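Carboxylesterase YbfK (Bacillus subtilis, PDB 4CCY) hydrolyses carboxylic esters to an alcohol and a carboxylate, as a cytoplasmic carboxylesterase of the alpha/beta hydrolase superfamily. Local coordinates at residues V151-E156 / A271-S276; L237-E242 / E266-A271. All blocks are in the same frame, centred on the assembly; numbering follows the deposited sequence.

Contact 1: residues V151-E156 / A271-S276; sequences VISPAE and AGHLLS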
loop_
_atom_site.group_PDB
_atom_site.type_symbol
_atom_site.label_atom_id
_atom_site.label_comp_id
_atom_site.label_asym_id
_atom_site.label_seq_id
_atom_site.Cartn_x
_atom_site.Cartn_y
_atom_site.Cartn_z
ATOM N N VAL A 151 1.049 2.921 -8.770
ATOM C CA VAL A 151 -0.104 2.272 -8.179
ATOM C C VAL A 151 -0.139 0.795 -8.587
ATOM O O VAL A 151 -0.334 0.468 -9.759
ATOM C CB VAL A 151 -1.392 3.001 -8.611
ATOM C CG1 VAL A 151 -2.637 2.297 -8.086
ATOM C CG2 VAL A 151 -1.350 4.459 -8.154
ATOM N N ILE A 152 0.060 -0.090 -7.616
ATOM C CA ILE A 152 0.122 -1.544 -7.878
ATOM C C ILE A 152 -1.066 -2.276 -7.239
ATOM O O ILE A 152 -1.297 -2.153 -6.040
ATOM C CB ILE A 152 1.459 -2.183 -7.387
ATOM C CG1 ILE A 152 2.685 -1.376 -7.851
ATOM C CG2 ILE A 152 1.576 -3.640 -7.843
ATOM C CD1 ILE A 152 3.985 -1.775 -7.169
ATOM N N SER A 153 -1.811 -3.019 -8.060
ATOM C CA SER A 153 -2.953 -3.829 -7.620
ATOM C C SER A 153 -3.875 -3.068 -6.667
ATOM O O SER A 153 -4.130 -3.529 -5.542
ATOM C CB SER A 153 -2.464 -5.126 -6.968
ATOM O OG SER A 153 -1.604 -5.821 -7.860
ATOM N N PRO A 154 -4.385 -1.904 -7.114
ATOM C CA PRO A 154 -5.117 -1.026 -6.190
ATOM C C PRO A 154 -6.394 -1.681 -5.645
ATOM O O PRO A 154 -7.008 -2.544 -6.308
ATOM C CB PRO A 154 -5.425 0.219 -7.040
ATOM C CG PRO A 154 -5.357 -0.255 -8.461
ATOM C CD PRO A 154 -4.322 -1.347 -8.481
ATOM N N ALA A 155 -6.731 -1.321 -4.410
ATOM C CA ALA A 155 -7.968 -1.765 -3.773
ATOM C C ALA A 155 -9.107 -0.939 -4.386
ATOM O O ALA A 155 -9.294 0.235 -4.031
ATOM C CB ALA A 155 -7.887 -1.555 -2.262
ATOM N N GLU A 156 -9.836 -1.548 -5.324
ATOM C CA GLU A 156 -10.792 -0.834 -6.184
ATOM C C GLU A 156 -10.121 0.332 -6.901
ATOM O O GLU A 156 -9.144 0.125 -7.626
ATOM C CB GLU A 156 -12.038 -0.392 -5.406
ATOM C CG GLU A 156 -12.942 -1.555 -5.050
ATOM C CD GLU A 156 -14.371 -1.144 -4.774
ATOM O OE1 GLU A 156 -14.595 0.004 -4.334
ATOM O OE2 GLU A 156 -15.270 -1.981 -4.995
ATOM N N ALA A 271 1.397 -13.392 -12.336
ATOM C CA ALA A 271 1.257 -12.781 -11.029
ATOM C C ALA A 271 -0.200 -12.537 -10.726
ATOM O O ALA A 271 -1.010 -12.366 -11.634
ATOM C CB ALA A 271 2.038 -11.482 -10.961
ATOM N N GLY A 272 -0.526 -12.546 -9.438
ATOM C CA GLY A 272 -1.853 -12.141 -8.979
ATOM C C GLY A 272 -1.840 -10.754 -8.367
ATOM O O GLY A 272 -1.151 -9.847 -8.852
ATOM N N HIS A 273 -2.609 -10.605 -7.292
ATOM C CA HIS A 273 -2.721 -9.365 -6.525
ATOM C C HIS A 273 -1.414 -8.880 -5.959
ATOM O O HIS A 273 -1.119 -7.676 -6.001
ATOM C CB HIS A 273 -3.710 -9.577 -5.375
ATOM C CG HIS A 273 -4.095 -8.304 -4.651
ATOM N ND1 HIS A 273 -4.788 -7.315 -5.246
ATOM C CD2 HIS A 273 -3.861 -7.885 -3.331
ATOM C CE1 HIS A 273 -4.988 -6.307 -4.364
ATOM N NE2 HIS A 273 -4.422 -6.655 -3.196
ATOM N N LEU A 274 -0.618 -9.808 -5.418
ATOM C CA LEU A 274 0.575 -9.457 -4.647
ATOM C C LEU A 274 1.806 -9.266 -5.535
ATOM O O LEU A 274 2.856 -9.878 -5.326
ATOM C CB LEU A 274 0.821 -10.508 -3.560
ATOM C CG LEU A 274 -0.291 -10.664 -2.517
ATOM C CD1 LEU A 274 0.106 -11.720 -1.506
ATOM C CD2 LEU A 274 -0.639 -9.345 -1.822
ATOM N N LEU A 275 1.663 -8.366 -6.502
ATOM C CA LEU A 275 2.596 -8.231 -7.614
ATOM C C LEU A 275 4.023 -7.861 -7.200
ATOM O O LEU A 275 4.987 -8.374 -7.782
ATOM C CB LEU A 275 2.035 -7.238 -8.646
ATOM C CG LEU A 275 2.748 -6.906 -9.963
ATOM C CD1 LEU A 275 3.350 -8.136 -10.643
ATOM C CD2 LEU A 275 1.770 -6.191 -10.902
ATOM N N SER A 276 4.171 -6.987 -6.211
ATOM C CA SER A 276 5.510 -6.587 -5.781
ATOM C C SER A 276 6.239 -7.727 -5.058
ATOM O O SER A 276 7.476 -7.747 -5.013
ATOM C CB SER A 276 5.458 -5.339 -4.905
ATOM O OG SER A 276 4.656 -5.575 -3.763
#
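In Ser-153 the hydroxyl OG stands anti to the carbonyl carbon (chi1 -55°), and this sends it to the backbone of His-273. The CG of His-273 is anti to its own N (chi1 -170°), which carries the imidazole back alongside Ser-153. Ser-153 OG donates a hydrogen bond to His-273 O at 2.7 Å. The donor lies 26° out of the carbonyl plane. The same carbonyl receives a weak bond from Leu-275 N, across the inverse gamma turn centred on Leu-274. The ring of His-273 meets Ser-153 obliquely: CE1 is 3.1 Å from Ser-153 O, and ND1 is 3.6 Å from Ser-153 CB. Beside this polar pair, Ile-152 CG2 rests on Leu-275 CB at 3.7 Å, the two side chains crossing at about a right angle. Ser-153 follows directly on strand 146-152, while His-273 sits in the loop before helix 275-278. His-273 is assigned by similarity to the charge relay system. Its ND1 is hydrogen-bonded to Glu-244 and its NE2 to Ser-129, the other two residues assigned to it by similarity. Ser-153 bonds the backbone of His-273 and not its ring, which is consistent with a second-shell part in positioning the histidine.

Contact 2: residues L237-E242 / E266-A271; sequences LLMFGE and EIVKNA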
loop_
_atom_site.group_PDB
_atom_site.type_symbol
_atom_site.label_atom_id
_atom_site.label_comp_id
_atom_site.label_asym_id
_atom_site.label_seq_id
_atom_site.Cartn_x
_atom_site.Cartn_y
_atom_site.Cartn_z
ATOM N N LEU A 237 2.093 5.390 -12.960
ATOM C CA LEU A 237 2.315 4.022 -13.419
ATOM C C LEU A 237 1.334 3.094 -12.697
ATOM O O LEU A 237 1.325 3.037 -11.459
ATOM C CB LEU A 237 3.756 3.575 -13.146
ATOM C CG LEU A 237 4.025 2.071 -13.290
ATOM C CD1 LEU A 237 3.893 1.583 -14.739
ATOM C CD2 LEU A 237 5.386 1.717 -12.725
ATOM N N LEU A 238 0.516 2.387 -13.472
ATOM C CA LEU A 238 -0.506 1.481 -12.948
ATOM C C LEU A 238 -0.228 0.029 -13.352
ATOM O O LEU A 238 -0.140 -0.289 -14.550
ATOM C CB LEU A 238 -1.897 1.888 -13.458
ATOM C CG LEU A 238 -3.089 1.066 -12.937
ATOM C CD1 LEU A 238 -3.164 1.067 -11.413
ATOM C CD2 LEU A 238 -4.399 1.552 -13.534
ATOM N N MET A 239 -0.109 -0.846 -12.355
ATOM C CA MET A 239 0.242 -2.237 -12.603
ATOM C C MET A 239 -0.771 -3.195 -11.987
ATOM O O MET A 239 -1.112 -3.084 -10.818
ATOM C CB MET A 239 1.658 -2.550 -12.079
ATOM C CG MET A 239 2.744 -1.651 -12.673
ATOM S SD MET A 239 4.397 -2.057 -12.081
ATOM C CE MET A 239 4.739 -3.546 -12.998
ATOM N N PHE A 240 -1.248 -4.132 -12.790
ATOM C CA PHE A 240 -2.080 -5.224 -12.293
ATOM C C PHE A 240 -1.399 -6.545 -12.601
ATOM O O PHE A 240 -0.575 -6.633 -13.524
ATOM C CB PHE A 240 -3.433 -5.241 -12.997
ATOM C CG PHE A 240 -4.230 -3.980 -12.855
ATOM C CD1 PHE A 240 -4.987 -3.737 -11.707
ATOM C CD2 PHE A 240 -4.267 -3.052 -13.891
ATOM C CE1 PHE A 240 -5.749 -2.573 -11.603
ATOM C CE2 PHE A 240 -5.025 -1.896 -13.789
ATOM C CZ PHE A 240 -5.758 -1.653 -12.642
ATOM N N GLY A 241 -1.763 -7.579 -11.846
ATOM C CA GLY A 241 -1.329 -8.945 -12.124
ATOM C C GLY A 241 -2.413 -9.665 -12.912
ATOM O O GLY A 241 -3.604 -9.503 -12.630
ATOM N N GLU A 242 -2.012 -10.472 -13.898
ATOM C CA GLU A 242 -3.003 -11.169 -14.736
ATOM C C GLU A 242 -3.960 -12.080 -13.963
ATOM O O GLU A 242 -5.061 -12.360 -14.440
ATOM C CB GLU A 242 -2.334 -11.932 -15.896
ATOM C CG GLU A 242 -1.396 -13.048 -15.470
ATOM C CD GLU A 242 -1.152 -14.066 -16.571
ATOM O OE1 GLU A 242 -1.981 -14.189 -17.505
ATOM O OE2 GLU A 242 -0.121 -14.763 -16.493
ATOM N N GLU A 266 -0.370 -1.385 -17.231
ATOM C CA GLU A 266 -0.012 -2.698 -17.733
ATOM C C GLU A 266 -0.565 -3.818 -16.869
ATOM O O GLU A 266 -0.881 -3.621 -15.689
ATOM C CB GLU A 266 1.521 -2.839 -17.862
ATOM C CG GLU A 266 2.291 -2.697 -16.552
ATOM C CD GLU A 266 3.802 -2.731 -16.746
ATOM O OE1 GLU A 266 4.390 -1.699 -17.066
ATOM O OE2 GLU A 266 4.412 -3.793 -16.601
ATOM N N ILE A 267 -0.646 -5.004 -17.462
ATOM C CA ILE A 267 -1.035 -6.207 -16.755
ATOM C C ILE A 267 0.107 -7.225 -16.887
ATOM O O ILE A 267 0.468 -7.638 -17.994
ATOM C CB ILE A 267 -2.367 -6.772 -17.298
ATOM C CG1 ILE A 267 -3.508 -5.734 -17.142
ATOM C CG2 ILE A 267 -2.708 -8.080 -16.604
ATOM C CD1 ILE A 267 -4.766 -6.048 -17.931
ATOM N N VAL A 268 0.667 -7.621 -15.747
ATOM C CA VAL A 268 1.870 -8.450 -15.694
ATOM C C VAL A 268 1.514 -9.947 -15.633
ATOM O O VAL A 268 0.628 -10.366 -14.874
ATOM C CB VAL A 268 2.749 -8.025 -14.499
ATOM C CG1 VAL A 268 4.016 -8.870 -14.400
ATOM C CG2 VAL A 268 3.094 -6.543 -14.603
ATOM N N LYS A 269 2.184 -10.732 -16.477
ATOM C CA LYS A 269 2.000 -12.177 -16.548
ATOM C C LYS A 269 2.541 -12.879 -15.327
ATOM O O LYS A 269 3.531 -12.446 -14.734
ATOM C CB LYS A 269 2.716 -12.752 -17.765
ATOM C CG LYS A 269 1.899 -12.755 -19.033
ATOM C CD LYS A 269 2.709 -13.340 -20.185
ATOM C CE LYS A 269 2.311 -14.774 -20.481
ATOM N NZ LYS A 269 2.590 -15.126 -21.904
ATOM N N ASN A 270 1.880 -13.981 -14.980
ATOM C CA ASN A 270 2.335 -14.910 -13.944
ATOM C C ASN A 270 2.385 -14.242 -12.585
ATOM O O ASN A 270 3.306 -14.467 -11.787
ATOM C CB ASN A 270 3.690 -15.543 -14.315
ATOM C CG ASN A 270 3.637 -16.321 -15.627
ATOM O OD1 ASN A 270 2.706 -17.078 -15.875
ATOM N ND2 ASN A 270 4.652 -16.145 -16.462
ATOM N N ALA A 271 1.397 -13.392 -12.336
ATOM C CA ALA A 271 1.257 -12.781 -11.029
ATOM C C ALA A 271 -0.200 -12.537 -10.726
ATOM O O ALA A 271 -1.010 -12.366 -11.634
ATOM C CB ALA A 271 2.038 -11.482 -10.961
#
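Phe-240 is bonded to strand 264-268 through both its N and its O. Phe-240 N reaches Glu-266 O at 3.0 Å, and Val-268 N reaches Phe-240 O at 2.7 Å. A further backbone bond lies at each end of this pair, Glu-266 N to Leu-238 O and Glu-242 N to Val-268 O. Further along both chains, Glu-242 OE2 accepts a hydrogen bond from Asn-270 N at 2.6 Å, on the anti side of the carboxylate and 16° out of its plane. The CG of Glu-242 sits between its backbone N and carbonyl carbon (chi1 63°), and the chain runs extended from there to Asn-270. Strands 236-241 and 264-268 are parallel neighbours in the alpha/beta hydrolase sheet, joined through helix 249-259 in a beta-alpha-beta unit. On the face of Met-239, its side chain lies beside that of Glu-266 and points the same way. Met-239 CE meets Glu-266 OE2 at 3.6 Å and Val-268 CG2 at 3.8 Å. On the other face, Ile-267 CG2 packs on Glu-242 CA at 3.6 Å. Helix 249-259 covers Phe-240 and Ile-267 there. Behind Met-239 stands helix 280-290, where Arg-286 forms a salt bridge with Glu-266 OE1 and Tyr-282 a hydrogen bond with OE2.

How the contacts relate
Both contacts reach the same sheet, in which strands 146-152 and 236-241 are neighbours. Contact 1 is wholly buried. Contact 2 is only partly so, with Lys-269 and Asn-270 at the surface. The two are bonded to each other: Val-151 N lies 2.7 Å from Leu-237 O, and Ser-153 N lies 2.8 Å from Met-239 O, both probable hydrogen bonds. They share Ala-271, and the chain runs from strand 264-268 of contact 2 into the loop that carries His-273. Contact 2 is mainly regular backbone pairing, with a carboxylate added at its end. Contact 1 has one hydrogen bond, from a serine hydroxyl to a backbone carbonyl, and a small apolar pair. It includes the histidine of the probable charge relay system.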